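UPF0062 protein MJ1593 (Methanocaldococcus jannaschii, PDB 2YX5) is of unknown function but belongs to the UPF0062 (PurS-like) family of small alpha-beta proteins and forms a four-chain assembly in the crystal. Local coordinates at residues A[53-56]-A[57-61]. Sequence-based numbering, arbitrary orientation.
Sequences EKVK and EEVEE
The side chain of Lys56 leaves the helix with CG opposite the backbone N (chi1 -179°) and runs straight until it bends at chi4, laying its methylenes against the carboxylate of Glu60, one turn further along the helix. Glu60 OE2 lies 3.6 Å from both Lys56 CG and Lys56 CE, touching the aliphatic part of the lysine, whereas Lys56 NZ stays 4.5 Å from that oxygen, too far for a salt bridge; the ammonium instead makes a weak hydrogen bond to the carbonyl of Ile77.

In Glu57, by contrast, a chi1 of -73° places CG beside the backbone N and turns the extended chain back over the preceding turn. Its CG comes 3.3 Å from Glu53 O, and its OE1 rests 3.7 Å from Lys54 CG. The charged end of Lys54 turns to a salt bridge with Glu50. Glu53 OE2 lies 3.8 Å from Glu57 CG, the two chains crossing at about a right angle, with the carboxylate planes 59° apart; the like charges would probably disfavour a closer approach.

Beneath these side chains run four successive i to i+4 backbone hydrogen bonds of a regular alpha-helix, among them Val59 N to Val55 O at 2.9 Å. The same spacing brings Val55 and Val59 onto one buried face, with their CG1 methyls 4.4 Å apart.

That face packs helix 52-67 onto the three-stranded antiparallel sheet: Val55 meets Tyr2, Met47 and Val79, and Val59 meets Ala4, Met47 and Ile77. Glu58 also touches Met47 of strand 34-47, while Phe31 of the second subunit packs on both Glu58 and Glu61, linking this helix to the subunit interface.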
loop_
_atom_site.group_PDB
_atom_site.type_symbol
_atom_site.label_atom_id
_atom_site.label_comp_id
_atom_site.label_asym_id
_atom_site.label_seq_id
_atom_site.Cartn_x
_atom_site.Cartn_y
_atom_site.Cartn_z
ATOM N N GLU A 53 4.257 -26.090 -13.782
ATOM C CA GLU A 53 3.911 -26.660 -12.491
ATOM C C GLU A 53 5.074 -26.485 -11.527
ATOM O O GLU A 53 4.867 -26.235 -10.338
ATOM C CB GLU A 53 3.544 -28.143 -12.615
ATOM C CG GLU A 53 3.242 -28.832 -11.279
ATOM C CD GLU A 53 2.217 -28.076 -10.426
ATOM O OE1 GLU A 53 1.154 -27.686 -10.960
ATOM O OE2 GLU A 53 2.467 -27.876 -9.214
ATOM N N LYS A 54 6.301 -26.598 -12.034
ATOM C CA LYS A 54 7.457 -26.458 -11.169
ATOM C C LYS A 54 7.669 -25.015 -10.755
ATOM O O LYS A 54 8.215 -24.748 -9.687
ATOM C CB LYS A 54 8.719 -27.018 -11.838
ATOM C CG LYS A 54 8.993 -28.486 -11.501
ATOM C CD LYS A 54 10.483 -28.725 -11.304
ATOM C CE LYS A 54 10.767 -29.991 -10.504
ATOM N NZ LYS A 54 12.226 -30.136 -10.211
ATOM N N VAL A 55 7.228 -24.092 -11.605
ATOM C CA VAL A 55 7.358 -22.665 -11.324
ATOM C C VAL A 55 6.395 -22.333 -10.187
ATOM O O VAL A 55 6.776 -21.695 -9.195
ATOM C CB VAL A 55 6.988 -21.806 -12.557
ATOM C CG1 VAL A 55 7.250 -20.344 -12.265
ATOM C CG2 VAL A 55 7.792 -22.241 -13.760
ATOM N N LYS A 56 5.150 -22.786 -10.352
ATOM C CA LYS A 56 4.095 -22.589 -9.369
ATOM C C LYS A 56 4.585 -23.089 -8.007
ATOM O O LYS A 56 4.311 -22.482 -6.969
ATOM C CB LYS A 56 2.822 -23.338 -9.796
ATOM C CG LYS A 56 1.611 -23.182 -8.853
ATOM C CD LYS A 56 0.397 -23.960 -9.392
ATOM C CE LYS A 56 -0.793 -23.997 -8.421
ATOM N NZ LYS A 56 -1.763 -22.881 -8.597
ATOM N N GLU A 57 5.326 -24.188 -8.012
ATOM C CA GLU A 57 5.843 -24.717 -6.763
ATOM C C GLU A 57 6.828 -23.724 -6.175
ATOM O O GLU A 57 6.826 -23.454 -4.986
ATOM C CB GLU A 57 6.550 -26.058 -6.993
ATOM C CG GLU A 57 5.611 -27.212 -7.277
ATOM C CD GLU A 57 6.338 -28.537 -7.389
ATOM O OE1 GLU A 57 7.134 -28.716 -8.336
ATOM O OE2 GLU A 57 6.114 -29.402 -6.521
ATOM N N GLU A 58 7.667 -23.170 -7.024
ATOM C CA GLU A 58 8.662 -22.247 -6.540
ATOM C C GLU A 58 8.074 -20.955 -5.952
ATOM O O GLU A 58 8.469 -20.531 -4.864
ATOM C CB GLU A 58 9.653 -21.934 -7.658
ATOM C CG GLU A 58 11.032 -21.529 -7.148
ATOM C CD GLU A 58 11.960 -21.072 -8.256
ATOM O OE1 GLU A 58 12.022 -21.744 -9.316
ATOM O OE2 GLU A 58 12.639 -20.037 -8.063
ATOM N N VAL A 59 7.133 -20.339 -6.662
ATOM C CA VAL A 59 6.537 -19.101 -6.184
ATOM C C VAL A 59 5.743 -19.433 -4.933
ATOM O O VAL A 59 5.610 -18.616 -4.022
ATOM C CB VAL A 59 5.642 -18.426 -7.284
ATOM C CG1 VAL A 59 6.490 -18.103 -8.502
ATOM C CG2 VAL A 59 4.511 -19.335 -7.698
ATOM N N GLU A 60 5.256 -20.668 -4.886
ATOM C CA GLU A 60 4.491 -21.145 -3.748
ATOM C C GLU A 60 5.385 -20.982 -2.538
ATOM O O GLU A 60 4.940 -20.494 -1.499
ATOM C CB GLU A 60 4.134 -22.610 -3.943
ATOM C CG GLU A 60 2.660 -22.899 -3.793
ATOM C CD GLU A 60 2.219 -24.064 -4.658
ATOM O OE1 GLU A 60 2.875 -25.133 -4.606
ATOM O OE2 GLU A 60 1.216 -23.907 -5.390
ATOM N N GLU A 61 6.648 -21.383 -2.687
ATOM C CA GLU A 61 7.625 -21.247 -1.624
ATOM C C GLU A 61 7.917 -19.777 -1.305
ATOM O O GLU A 61 8.046 -19.402 -0.139
ATOM C CB GLU A 61 8.919 -21.939 -2.017
ATOM C CG GLU A 61 8.936 -23.384 -1.676
ATOM C CD GLU A 61 8.837 -23.589 -0.189
ATOM O OE1 GLU A 61 9.733 -23.070 0.523
ATOM O OE2 GLU A 61 7.871 -24.258 0.256
#